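Local coordinates for protein aspartate aminotransferase, cytoplasmic (Schizosaccharomyces pombe 972h-, PDB 6JPK) that catalyses the reversible, pyridoxal 5'-phosphate-dependent transfer of an amino group between L-aspartate and 2-oxoglutarate, giving oxaloacetate and L-glutamate, at residues Leu76-Lys81 / Ile302-Leu307; Pro364-Phe369 / Asn402-Glu407; Ser96-Ala101 / Lys272-Lys277. The protein carries 1 engineered substitution. All blocks are in the same frame, centred on the assembly; numbering follows the deposited sequence.

Contact 1: residues Leu76-Lys81 / Ile302-Leu307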
ATOM      1  N   LEU A  76       6.303  -5.431  10.353  1.00 12.25           N
ATOM      2  CA  LEU A  76       7.385  -5.422  11.330  1.00  9.20           C
ATOM      3  C   LEU A  76       6.856  -5.932  12.665  1.00  9.31           C
ATOM      4  O   LEU A  76       5.947  -5.313  13.235  1.00  7.89           O
ATOM      5  CB  LEU A  76       7.930  -3.999  11.465  1.00  7.91           C
ATOM      6  CG  LEU A  76       9.046  -3.743  12.471  1.00  9.90           C
ATOM      7  CD1 LEU A  76      10.363  -4.373  11.993  1.00 11.59           C
ATOM      8  CD2 LEU A  76       9.203  -2.242  12.708  1.00  8.13           C
ATOM      9  N   PRO A  77       7.370  -7.049  13.192  1.00 10.85           N
ATOM     10  CA  PRO A  77       6.723  -7.660  14.370  1.00 11.74           C
ATOM     11  C   PRO A  77       6.669  -6.758  15.589  1.00 12.43           C
ATOM     12  O   PRO A  77       5.659  -6.760  16.304  1.00 11.62           O
ATOM     13  CB  PRO A  77       7.576  -8.913  14.621  1.00 15.05           C
ATOM     14  CG  PRO A  77       8.135  -9.249  13.265  1.00 14.84           C
ATOM     15  CD  PRO A  77       8.418  -7.912  12.619  1.00 11.47           C
ATOM     16  N   ARG A  78       7.715  -5.974  15.860  1.00 10.26           N
ATOM     17  CA  ARG A  78       7.636  -5.121  17.037  1.00 13.64           C
ATOM     18  C   ARG A  78       6.671  -3.963  16.830  1.00 13.37           C
ATOM     19  O   ARG A  78       6.239  -3.351  17.814  1.00 12.74           O
ATOM     20  CB  ARG A  78       9.020  -4.598  17.430  1.00 16.95           C
ATOM     21  CG  ARG A  78       9.828  -4.041  16.294  1.00 21.43           C
ATOM     22  CD  ARG A  78      11.333  -4.211  16.574  1.00 29.14           C
ATOM     23  NE  ARG A  78      12.140  -3.765  15.439  1.00 28.14           N
ATOM     24  CZ  ARG A  78      12.340  -2.485  15.154  1.00 26.86           C
ATOM     25  NH1 ARG A  78      11.793  -1.553  15.935  1.00 21.28           N
ATOM     26  NH2 ARG A  78      13.079  -2.137  14.100  1.00 27.28           N
ATOM     27  N   PHE A  79       6.331  -3.644  15.575  1.00  8.42           N
ATOM     28  CA  PHE A  79       5.244  -2.700  15.345  1.00  7.92           C
ATOM     29  C   PHE A  79       3.881  -3.354  15.551  1.00  9.48           C
ATOM     30  O   PHE A  79       3.047  -2.828  16.296  1.00  8.47           O
ATOM     31  CB  PHE A  79       5.319  -2.097  13.943  1.00  7.60           C
ATOM     32  CG  PHE A  79       4.057  -1.353  13.544  1.00  9.51           C
ATOM     33  CD1 PHE A  79       3.779  -0.096  14.070  1.00  7.29           C
ATOM     34  CD2 PHE A  79       3.141  -1.927  12.663  1.00  7.17           C
ATOM     35  CE1 PHE A  79       2.617   0.583  13.714  1.00  7.08           C
ATOM     36  CE2 PHE A  79       1.974  -1.249  12.290  1.00  6.97           C
ATOM     37  CZ  PHE A  79       1.714   0.001  12.818  1.00  6.92           C
ATOM     38  N   THR A  80       3.614  -4.488  14.884  1.00  9.16           N
ATOM     39  CA  THR A  80       2.273  -5.060  14.986  1.00 10.53           C
ATOM     40  C   THR A  80       1.958  -5.438  16.427  1.00  9.55           C
ATOM     41  O   THR A  80       0.822  -5.264  16.886  1.00  7.72           O
ATOM     42  CB  THR A  80       2.100  -6.276  14.069  1.00  9.77           C
ATOM     43  OG1 THR A  80       3.034  -7.294  14.440  1.00 10.49           O
ATOM     44  CG2 THR A  80       2.283  -5.900  12.580  1.00  8.15           C
ATOM     45  N   LYS A  81       2.954  -5.934  17.169  1.00  8.05           N
ATOM     46  CA  LYS A  81       2.686  -6.273  18.564  1.00 10.85           C
ATOM     47  C   LYS A  81       2.393  -5.020  19.385  1.00 12.24           C
ATOM     48  O   LYS A  81       1.427  -4.986  20.154  1.00 11.34           O
ATOM     49  CB  LYS A  81       3.855  -7.052  19.169  1.00 15.51           C
ATOM     50  CG  LYS A  81       3.574  -7.572  20.594  1.00 23.22           C
ATOM     51  CD  LYS A  81       4.798  -8.253  21.189  1.00 29.79           C
ATOM     52  CE  LYS A  81       4.543  -8.753  22.607  1.00 33.78           C
ATOM     53  NZ  LYS A  81       5.823  -9.155  23.271  1.00 34.14           N
ATOM     54  N   ILE A 302       9.227   3.912  13.037  1.00  8.07           N
ATOM     55  CA  ILE A 302       9.088   5.082  13.899  1.00 12.40           C
ATOM     56  C   ILE A 302       8.081   4.804  15.003  1.00  8.09           C
ATOM     57  O   ILE A 302       8.354   5.035  16.186  1.00  8.31           O
ATOM     58  CB  ILE A 302       8.684   6.314  13.064  1.00 14.33           C
ATOM     59  CG1 ILE A 302       9.870   6.807  12.236  1.00 12.39           C
ATOM     60  CG2 ILE A 302       8.150   7.433  13.955  1.00 12.98           C
ATOM     61  CD1 ILE A 302       9.477   7.887  11.221  1.00 13.90           C
ATOM     62  N   ALA A 303       6.912   4.272  14.622  1.00  7.81           N
ATOM     63  CA  ALA A 303       5.858   3.972  15.581  1.00 11.27           C
ATOM     64  C   ALA A 303       6.315   2.926  16.586  1.00 10.26           C
ATOM     65  O   ALA A 303       6.061   3.057  17.791  1.00  8.35           O
ATOM     66  CB  ALA A 303       4.598   3.506  14.834  1.00  7.43           C
ATOM     67  N   ALA A 304       7.006   1.881  16.114  1.00  7.99           N
ATOM     68  CA  ALA A 304       7.500   0.871  17.040  1.00  8.23           C
ATOM     69  C   ALA A 304       8.509   1.480  18.004  1.00  9.80           C
ATOM     70  O   ALA A 304       8.542   1.120  19.184  1.00 10.45           O
ATOM     71  CB  ALA A 304       8.128  -0.301  16.281  1.00  8.27           C
ATOM     72  N   GLU A 305       9.329   2.419  17.525  1.00 10.34           N
ATOM     73  CA  GLU A 305      10.322   3.026  18.410  1.00 12.98           C
ATOM     74  C   GLU A 305       9.636   3.775  19.548  1.00 12.04           C
ATOM     75  O   GLU A 305       9.985   3.604  20.720  1.00  9.36           O
ATOM     76  CB  GLU A 305      11.243   3.958  17.615  1.00  9.12           C
ATOM     77  CG  GLU A 305      12.512   4.305  18.339  1.00 10.78           C
ATOM     78  CD  GLU A 305      13.431   3.088  18.542  1.00 18.35           C
ATOM     79  OE1 GLU A 305      13.360   2.112  17.746  1.00 20.69           O
ATOM     80  OE2 GLU A 305      14.219   3.111  19.511  1.00 16.48           O
ATOM     81  N   ILE A 306       8.630   4.588  19.213  1.00  8.82           N
ATOM     82  CA  ILE A 306       7.860   5.299  20.231  1.00  8.87           C
ATOM     83  C   ILE A 306       7.188   4.319  21.189  1.00 10.60           C
ATOM     84  O   ILE A 306       7.330   4.423  22.415  1.00  9.16           O
ATOM     85  CB  ILE A 306       6.823   6.218  19.563  1.00  8.59           C
ATOM     86  CG1 ILE A 306       7.524   7.368  18.821  1.00  8.67           C
ATOM     87  CG2 ILE A 306       5.835   6.739  20.593  1.00  8.62           C
ATOM     88  CD1 ILE A 306       6.546   8.321  18.114  1.00  8.43           C
ATOM     89  N   LEU A 307       6.433   3.362  20.643  1.00 11.23           N
ATOM     90  CA  LEU A 307       5.555   2.535  21.471  1.00 11.54           C
ATOM     91  C   LEU A 307       6.333   1.640  22.431  1.00 13.77           C
ATOM     92  O   LEU A 307       5.835   1.330  23.517  1.00 11.09           O
ATOM     93  CB  LEU A 307       4.632   1.703  20.575  1.00 12.48           C
ATOM     94  CG  LEU A 307       3.612   2.551  19.796  1.00 13.12           C
ATOM     95  CD1 LEU A 307       2.892   1.765  18.697  1.00  8.79           C
ATOM     96  CD2 LEU A 307       2.607   3.153  20.756  1.00 15.61           C
TER
HETATM   97  O   HOH W   1      11.902   0.930  15.493  1.00 15.48           O
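Phe79 and Ala304 mark the crossing of two helices, 77-81 and 302-307, whose axes pass 8.4 Å apart at an angle of 61°. Phe79 CA and Ala304 CA are 4.6 Å apart, an approach made easy by the small methyl of Ala304. That methyl sits against the backbone of Phe79, with Ala304 CB 4.1 Å from Phe79 CB. Leu76 CD2 also reaches it. The Phe79 ring is swung beside its own carbonyl carbon (chi1 167°, anti to N). This carries Phe79 CE1 to within 3.7 Å of Ala303 CB, and the methyl lies at the ring edge rather than over a face. Arg78 extends along the outer side of the crossing. Leu76 CD2 lies over the centre of the Arg78 guanidinium, 4.0 Å above the plane. Arg78 NH1 stays 4.4 Å from Glu305 OE1, too far for a salt bridge. A water lies between them and donates to Glu305 OE1 at 2.9 Å; its approach to Arg78 NH1 is unusually short, so that leg is doubtful. Gln63 gives Glu305 OE1 a second, weak bond. The arrangement is a close helix crossing built on alanines, with a polar rim, in the large domain of a fold-type I aminotransferase.

Contact 2: residues Pro364-Phe369 / Asn402-Glu407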
ATOM      1  N   PRO A 364     -26.828  24.134   3.414  1.00  9.66           N
ATOM      2  CA  PRO A 364     -26.068  24.438   2.193  1.00 10.07           C
ATOM      3  C   PRO A 364     -26.106  25.903   1.797  1.00 10.77           C
ATOM      4  O   PRO A 364     -25.082  26.432   1.347  1.00  9.95           O
ATOM      5  CB  PRO A 364     -26.733  23.545   1.128  1.00  9.65           C
ATOM      6  CG  PRO A 364     -27.313  22.411   1.901  1.00  9.52           C
ATOM      7  CD  PRO A 364     -27.789  23.034   3.193  1.00 15.45           C
ATOM      8  N   ALA A 365     -27.254  26.577   1.935  1.00 10.33           N
ATOM      9  CA  ALA A 365     -27.295  28.006   1.639  1.00 15.62           C
ATOM     10  C   ALA A 365     -26.365  28.786   2.569  1.00 10.67           C
ATOM     11  O   ALA A 365     -25.681  29.725   2.137  1.00 10.83           O
ATOM     12  CB  ALA A 365     -28.730  28.533   1.745  1.00 11.09           C
ATOM     13  N   GLN A 366     -26.324  28.406   3.845  1.00 10.51           N
ATOM     14  CA  GLN A 366     -25.467  29.105   4.795  1.00 10.52           C
ATOM     15  C   GLN A 366     -23.994  28.854   4.508  1.00 11.80           C
ATOM     16  O   GLN A 366     -23.168  29.767   4.636  1.00 10.38           O
ATOM     17  CB  GLN A 366     -25.825  28.676   6.215  1.00 10.45           C
ATOM     18  CG  GLN A 366     -27.184  29.207   6.612  1.00 10.81           C
ATOM     19  CD  GLN A 366     -27.757  28.549   7.841  1.00 11.01           C
ATOM     20  OE1 GLN A 366     -27.210  27.574   8.354  1.00 10.41           O
ATOM     21  NE2 GLN A 366     -28.873  29.087   8.323  1.00 11.10           N
ATOM     22  N   VAL A 367     -23.644  27.615   4.144  1.00  9.89           N
ATOM     23  CA  VAL A 367     -22.263  27.304   3.785  1.00  9.64           C
ATOM     24  C   VAL A 367     -21.849  28.104   2.556  1.00  9.84           C
ATOM     25  O   VAL A 367     -20.756  28.679   2.512  1.00  9.87           O
ATOM     26  CB  VAL A 367     -22.100  25.785   3.568  1.00  9.26           C
ATOM     27  CG1 VAL A 367     -20.684  25.464   3.089  1.00  9.03           C
ATOM     28  CG2 VAL A 367     -22.435  25.024   4.858  1.00  9.10           C
ATOM     29  N   GLN A 368     -22.727  28.169   1.547  1.00 10.01           N
ATOM     30  CA  GLN A 368     -22.420  28.939   0.341  1.00 10.25           C
ATOM     31  C   GLN A 368     -22.277  30.427   0.656  1.00 10.63           C
ATOM     32  O   GLN A 368     -21.429  31.111   0.080  1.00 10.77           O
ATOM     33  CB  GLN A 368     -23.507  28.715  -0.722  1.00 10.42           C
ATOM     34  CG  GLN A 368     -23.212  29.375  -2.063  1.00 17.04           C
ATOM     35  CD  GLN A 368     -22.045  28.718  -2.788  1.00 23.93           C
ATOM     36  OE1 GLN A 368     -21.731  27.549  -2.561  1.00 21.72           O
ATOM     37  NE2 GLN A 368     -21.385  29.478  -3.653  1.00 27.95           N
ATOM     38  N   PHE A 369     -23.120  30.947   1.552  1.00 10.83           N
ATOM     39  CA  PHE A 369     -22.991  32.333   1.991  1.00 11.21           C
ATOM     40  C   PHE A 369     -21.630  32.571   2.645  1.00 14.11           C
ATOM     41  O   PHE A 369     -20.963  33.575   2.364  1.00 13.25           O
ATOM     42  CB  PHE A 369     -24.132  32.654   2.958  1.00 11.42           C
ATOM     43  CG  PHE A 369     -24.225  34.109   3.370  1.00 12.87           C
ATOM     44  CD1 PHE A 369     -23.518  34.582   4.470  1.00 15.47           C
ATOM     45  CD2 PHE A 369     -25.068  34.986   2.691  1.00 12.32           C
ATOM     46  CE1 PHE A 369     -23.623  35.920   4.869  1.00 14.73           C
ATOM     47  CE2 PHE A 369     -25.183  36.323   3.078  1.00 19.12           C
ATOM     48  CZ  PHE A 369     -24.459  36.789   4.168  1.00 17.29           C
ATOM     49  N   ASN A 402     -22.195  33.638  12.314  1.00 11.63           N
ATOM     50  CA  ASN A 402     -23.232  34.482  12.894  1.00 12.06           C
ATOM     51  C   ASN A 402     -24.035  35.172  11.802  1.00 13.12           C
ATOM     52  O   ASN A 402     -25.272  35.133  11.799  1.00 13.54           O
ATOM     53  CB  ASN A 402     -22.602  35.509  13.833  1.00 12.43           C
ATOM     54  CG  ASN A 402     -23.611  36.509  14.373  1.00 12.94           C
ATOM     55  OD1 ASN A 402     -24.517  36.145  15.117  1.00 12.97           O
ATOM     56  ND2 ASN A 402     -23.452  37.774  14.005  1.00 13.37           N
ATOM     57  N   HIS A 403     -23.339  35.779  10.840  1.00 12.83           N
ATOM     58  CA  HIS A 403     -24.020  36.486   9.759  1.00 13.86           C
ATOM     59  C   HIS A 403     -24.852  35.523   8.914  1.00 12.44           C
ATOM     60  O   HIS A 403     -26.013  35.799   8.594  1.00 12.67           O
ATOM     61  CB  HIS A 403     -22.981  37.212   8.908  1.00 15.41           C
ATOM     62  CG  HIS A 403     -23.555  38.196   7.942  1.00 15.14           C
ATOM     63  ND1 HIS A 403     -22.764  39.016   7.166  1.00 15.01           N
ATOM     64  CD2 HIS A 403     -24.838  38.493   7.622  1.00 16.21           C
ATOM     65  CE1 HIS A 403     -23.537  39.774   6.405  1.00 18.47           C
ATOM     66  NE2 HIS A 403     -24.800  39.473   6.659  1.00 16.49           N
ATOM     67  N   ALA A 404     -24.268  34.384   8.546  1.00 11.94           N
ATOM     68  CA  ALA A 404     -24.952  33.425   7.680  1.00 12.35           C
ATOM     69  C   ALA A 404     -26.237  32.907   8.324  1.00 16.14           C
ATOM     70  O   ALA A 404     -27.288  32.835   7.677  1.00 11.87           O
ATOM     71  CB  ALA A 404     -24.010  32.265   7.343  1.00 11.21           C
ATOM     72  N   VAL A 405     -26.172  32.544   9.602  1.00 11.64           N
ATOM     73  CA  VAL A 405     -27.342  31.998  10.279  1.00 11.68           C
ATOM     74  C   VAL A 405     -28.421  33.064  10.448  1.00 15.91           C
ATOM     75  O   VAL A 405     -29.613  32.794  10.250  1.00 17.47           O
ATOM     76  CB  VAL A 405     -26.928  31.381  11.624  1.00 12.19           C
ATOM     77  CG1 VAL A 405     -28.166  31.071  12.491  1.00 11.89           C
ATOM     78  CG2 VAL A 405     -26.113  30.128  11.369  1.00 10.99           C
ATOM     79  N   ARG A 406     -28.031  34.289  10.813  1.00 12.53           N
ATOM     80  CA  ARG A 406     -29.006  35.363  10.972  1.00 18.28           C
ATOM     81  C   ARG A 406     -29.645  35.733   9.642  1.00 17.82           C
ATOM     82  O   ARG A 406     -30.833  36.070   9.589  1.00 14.82           O
ATOM     83  CB  ARG A 406     -28.344  36.598  11.584  1.00 15.35           C
ATOM     84  CG  ARG A 406     -28.048  36.480  13.056  1.00 16.54           C
ATOM     85  CD  ARG A 406     -27.235  37.669  13.521  1.00 13.75           C
ATOM     86  NE  ARG A 406     -26.974  37.644  14.962  1.00 18.79           N
ATOM     87  CZ  ARG A 406     -27.842  38.068  15.876  1.00 21.63           C
ATOM     88  NH1 ARG A 406     -29.030  38.517  15.496  1.00 19.73           N
ATOM     89  NH2 ARG A 406     -27.534  38.030  17.166  1.00 22.15           N
ATOM     90  N   GLU A 407     -28.862  35.717   8.568  1.00 14.66           N
ATOM     91  CA  GLU A 407     -29.357  36.156   7.274  1.00 16.39           C
ATOM     92  C   GLU A 407     -30.232  35.099   6.608  1.00 15.92           C
ATOM     93  O   GLU A 407     -31.197  35.449   5.920  1.00 17.01           O
ATOM     94  CB  GLU A 407     -28.175  36.522   6.377  1.00 23.18           C
ATOM     95  CG  GLU A 407     -28.529  36.947   4.962  1.00 30.73           C
ATOM     96  CD  GLU A 407     -29.278  38.268   4.892  1.00 38.10           C
ATOM     97  OE1 GLU A 407     -29.345  38.993   5.913  1.00 37.94           O
ATOM     98  OE2 GLU A 407     -29.806  38.577   3.800  1.00 43.41           O
TER
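The edge of Phe369 points at the face of His403, and the two rings form a T-shaped pair. Ring centroids are 4.9 Å apart and the planes meet at 74°. Phe369 CZ stands 3.7 Å above the imidazole plane of His403, over its centre. Both side chains have CG anti to the backbone N (chi1 -173° in Phe369), which sends the two rings into the same gap between the helices. His403 ND1 is hydrogen-bonded to Tyr374 OH, which should hold the imidazole's rotation while its face receives the ring. With an alanine here instead of His403, the edge of Phe369 would probably lose the face it meets, and Tyr374 OH this partner.

Apolar packing continues on Ala404. Ala404 CB is 3.7 Å from Phe369 CD1 and 4.2 Å from Gln366 CB. At the outer end, Glu407 CG touches Phe369 CE2, 3.9 Å away.

The polar groups find partners beyond the pair. The Gln366 side chain crosses Val405 at a slant, with Gln366 NE2 3.8 Å from Val405 CA. Its buried amide is satisfied at both ends, NE2 by Leu408 O and OE1 by Thr363 N. Within the second helix, Arg406 NE donates to Asn402 OD1 at 2.9 Å, and Arg406 NH2 reaches Leu341 O.

The segments 364-369 and 402-407 run obliquely antiparallel, at 137°, with axes 9.0 Å apart. Cys370 extends the first helix's packing onto Ala404, and Val367 turns the other way, onto Phe378. Leu341 and Pro344, just past the long helix 310-340, meet the second helix on the side of Asn402 and Arg406. The pair thus lies in the small domain, with helix 394-407 near the C terminus.

Contact 3: residues Ser96-Ala101 / Lys272-Lys277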
ATOM      1  N   SER A  96      -1.007 -11.981  25.154  1.00 10.15           N
ATOM      2  CA  SER A  96      -0.195 -13.052  25.719  1.00 11.19           C
ATOM      3  C   SER A  96      -0.812 -14.423  25.465  1.00 10.78           C
ATOM      4  O   SER A  96      -0.084 -15.414  25.352  1.00 11.04           O
ATOM      5  CB  SER A  96       0.041 -12.813  27.219  1.00 10.88           C
ATOM      6  OG  SER A  96      -1.160 -12.815  27.963  1.00 16.34           O
ATOM      7  N   GLU A  97      -2.138 -14.507  25.341  1.00 11.16           N
ATOM      8  CA  GLU A  97      -2.764 -15.747  24.898  1.00 10.90           C
ATOM      9  C   GLU A  97      -2.667 -15.962  23.391  1.00 14.94           C
ATOM     10  O   GLU A  97      -3.185 -16.968  22.897  1.00 15.58           O
ATOM     11  CB  GLU A  97      -4.236 -15.782  25.319  1.00 14.44           C
ATOM     12  CG  GLU A  97      -4.458 -15.847  26.829  1.00 15.23           C
ATOM     13  CD  GLU A  97      -5.934 -15.742  27.213  1.00 19.55           C
ATOM     14  OE1 GLU A  97      -6.798 -16.078  26.368  1.00 22.44           O
ATOM     15  OE2 GLU A  97      -6.236 -15.328  28.357  1.00 20.05           O
ATOM     16  N   ASP A  98      -2.048 -15.041  22.644  1.00 12.38           N
ATOM     17  CA  ASP A  98      -1.858 -15.210  21.197  1.00 13.85           C
ATOM     18  C   ASP A  98      -3.201 -15.236  20.462  1.00 12.91           C
ATOM     19  O   ASP A  98      -3.414 -16.030  19.541  1.00 10.20           O
ATOM     20  CB  ASP A  98      -1.042 -16.479  20.896  1.00 16.48           C
ATOM     21  CG  ASP A  98      -0.513 -16.528  19.466  1.00 21.12           C
ATOM     22  OD1 ASP A  98      -0.091 -15.475  18.943  1.00 24.11           O
ATOM     23  OD2 ASP A  98      -0.503 -17.633  18.874  1.00 26.76           O
ATOM     24  N   ARG A  99      -4.121 -14.362  20.866  1.00 10.78           N
ATOM     25  CA  ARG A  99      -5.451 -14.323  20.274  1.00  9.64           C
ATOM     26  C   ARG A  99      -5.654 -13.196  19.260  1.00 10.95           C
ATOM     27  O   ARG A  99      -6.742 -13.103  18.678  1.00  9.48           O
ATOM     28  CB  ARG A  99      -6.510 -14.212  21.378  1.00  9.81           C
ATOM     29  CG  ARG A  99      -6.805 -15.536  22.095  1.00 11.20           C
ATOM     30  CD  ARG A  99      -7.638 -15.305  23.361  1.00 11.83           C
ATOM     31  NE  ARG A  99      -8.890 -14.619  23.066  1.00 13.33           N
ATOM     32  CZ  ARG A  99      -9.746 -14.197  23.992  1.00 14.27           C
ATOM     33  NH1 ARG A  99      -9.479 -14.393  25.286  1.00 12.45           N
ATOM     34  NH2 ARG A  99     -10.864 -13.582  23.622  1.00 11.53           N
ATOM     35  N   VAL A 100      -4.662 -12.341  19.013  1.00  8.97           N
ATOM     36  CA  VAL A 100      -4.838 -11.213  18.094  1.00  8.60           C
ATOM     37  C   VAL A 100      -4.018 -11.482  16.839  1.00 10.16           C
ATOM     38  O   VAL A 100      -2.797 -11.669  16.913  1.00  8.99           O
ATOM     39  CB  VAL A 100      -4.445  -9.872  18.742  1.00  8.43           C
ATOM     40  CG1 VAL A 100      -4.714  -8.708  17.780  1.00  9.92           C
ATOM     41  CG2 VAL A 100      -5.209  -9.654  20.031  1.00  8.57           C
ATOM     42  N   ALA A 101      -4.690 -11.532  15.688  1.00 11.27           N
ATOM     43  CA  ALA A 101      -4.022 -11.589  14.389  1.00 12.68           C
ATOM     44  C   ALA A 101      -3.859 -10.155  13.902  1.00 11.45           C
ATOM     45  O   ALA A 101      -4.850  -9.467  13.658  1.00 12.86           O
ATOM     46  CB  ALA A 101      -4.827 -12.420  13.389  1.00 10.63           C
ATOM     47  N   LYS A 272     -11.221 -15.703  19.460  1.00 10.14           N
ATOM     48  CA  LYS A 272     -11.536 -16.327  20.736  1.00 14.69           C
ATOM     49  C   LYS A 272     -10.468 -17.326  21.161  1.00 15.72           C
ATOM     50  O   LYS A 272     -10.397 -17.665  22.342  1.00 14.69           O
ATOM     51  CB  LYS A 272     -12.902 -17.018  20.672  1.00 16.09           C
ATOM     52  CG  LYS A 272     -14.063 -16.035  20.564  1.00 22.01           C
ATOM     53  CD  LYS A 272     -15.343 -16.738  20.192  1.00 25.90           C
ATOM     54  CE  LYS A 272     -15.899 -17.517  21.363  1.00 28.37           C
ATOM     55  NZ  LYS A 272     -16.589 -16.607  22.301  1.00 28.30           N
ATOM     56  N   ASP A 273      -9.642 -17.804  20.233  1.00 13.39           N
ATOM     57  CA  ASP A 273      -8.569 -18.721  20.598  1.00 18.97           C
ATOM     58  C   ASP A 273      -7.450 -18.630  19.568  1.00 18.04           C
ATOM     59  O   ASP A 273      -7.648 -18.160  18.440  1.00 15.38           O
ATOM     60  CB  ASP A 273      -9.075 -20.158  20.726  1.00 21.30           C
ATOM     61  CG  ASP A 273      -9.838 -20.607  19.512  1.00 29.03           C
ATOM     62  OD1 ASP A 273      -9.197 -20.739  18.443  1.00 32.35           O
ATOM     63  OD2 ASP A 273     -11.076 -20.821  19.628  1.00 31.23           O
ATOM     64  N   ALA A 274      -6.273 -19.106  19.981  1.00 10.97           N
ATOM     65  CA  ALA A 274      -5.075 -18.998  19.156  1.00 10.78           C
ATOM     66  C   ALA A 274      -5.229 -19.768  17.852  1.00 11.25           C
ATOM     67  O   ALA A 274      -4.726 -19.341  16.808  1.00 10.56           O
ATOM     68  CB  ALA A 274      -3.855 -19.510  19.935  1.00 11.05           C
ATOM     69  N   SER A 275      -5.901 -20.919  17.906  1.00 12.30           N
ATOM     70  CA  SER A 275      -6.111 -21.733  16.714  1.00 15.00           C
ATOM     71  C   SER A 275      -6.797 -20.936  15.605  1.00 13.85           C
ATOM     72  O   SER A 275      -6.326 -20.905  14.461  1.00 11.82           O
ATOM     73  CB  SER A 275      -6.936 -22.967  17.077  1.00 16.61           C
ATOM     74  OG  SER A 275      -7.152 -23.750  15.922  1.00 26.31           O
ATOM     75  N   THR A 276      -7.908 -20.274  15.924  1.00 10.88           N
ATOM     76  CA  THR A 276      -8.604 -19.492  14.900  1.00 10.56           C
ATOM     77  C   THR A 276      -7.812 -18.241  14.515  1.00 13.51           C
ATOM     78  O   THR A 276      -7.819 -17.835  13.342  1.00 12.61           O
ATOM     79  CB  THR A 276     -10.000 -19.125  15.404  1.00 10.59           C
ATOM     80  OG1 THR A 276     -10.707 -20.327  15.728  1.00 11.09           O
ATOM     81  CG2 THR A 276     -10.792 -18.304  14.358  1.00 10.30           C
ATOM     82  N   LYS A 277      -7.112 -17.635  15.478  1.00 11.41           N
ATOM     83  CA  LYS A 277      -6.198 -16.539  15.169  1.00 10.65           C
ATOM     84  C   LYS A 277      -5.264 -16.917  14.027  1.00  9.54           C
ATOM     85  O   LYS A 277      -5.075 -16.150  13.079  1.00  9.24           O
ATOM     86  CB  LYS A 277      -5.402 -16.163  16.423  1.00 12.36           C
ATOM     87  CG  LYS A 277      -4.591 -14.875  16.300  1.00 15.99           C
ATOM     88  CD  LYS A 277      -3.237 -15.067  15.641  1.00 19.48           C
ATOM     89  CE  LYS A 277      -2.307 -15.886  16.490  1.00 24.66           C
ATOM     90  NZ  LYS A 277      -0.886 -15.592  16.134  1.00 24.22           N
TER
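Lys277 NZ donates to Asp98 OD1 at 2.9 Å, a salt bridge that is the charged link of this contact. The ammonium comes from above the carboxylate plane, 36° out of it. Asp98 OD2 is farther, 3.4 Å from Lys277 NZ. Asp98 has positive phi and closes a Schellman motif at the end of the preceding helix. The Lys277 chain bends at chi2 (-84°) and chi3, folding over the strand start on its way to the acid. Lys277 CG lies 3.4 Å from Ala101 N, and Lys277 CE passes close to Asp98 O. That carbonyl also receives a CA-H...O contact from Ala274 CA.

Arg99 is satisfied mainly by a residue just before the second segment. Its NE donates to Ala271 O. Lys272 O lies over a face of the guanidinium, 3.5 Å from Arg99 NE, at an angle too poor for a bond. At the guanidinium edge, Arg99 NH1 makes a weak, nearly straight bond of 3.3 Å to Glu97 OE1, part of a salt bridge.

Helix 274-289 has its own cap. Asp273 OD1, at the N-cap, accepts from Thr276 N at 2.9 Å, nearly along its C-O axis. Lys272 NZ donates to Asn244 O and has a long, weak ion pair with Asp3 of the second subunit.

Backbone bonding between Ala101 and Tyr269 pairs strand 100-106 with strand 264-270 of the same chain, and Arg99 with Ala271 continues the pairing just beyond the strand ends. The starts of strand 100-106 and helix 274-289 are joined by the lysine bridging to a turn aspartate. Burial of Lys277 is probably paid for by Asp98, while Glu97 is likely to offset Arg99 only in part.

From the N terminus, the chain opens contact 1 at 76-81, then contact 3 at 96-101. Contact 3 closes first, at 272-277, and contact 1 closes after it, at 302-307, so the loop of contact 3 lies wholly within that of contact 1. Their centres are about 19 Å apart, on one side of the chain's centre. Together they fasten helix 77-87 and edge strand 100-106 to helices 297-308 and 274-289 in the large domain. Contact 2 follows in series. It closes a short loop between helices 364-374 and 394-407 in the small domain, with its centre about 47 Å from that of contact 1. No two contacts cross.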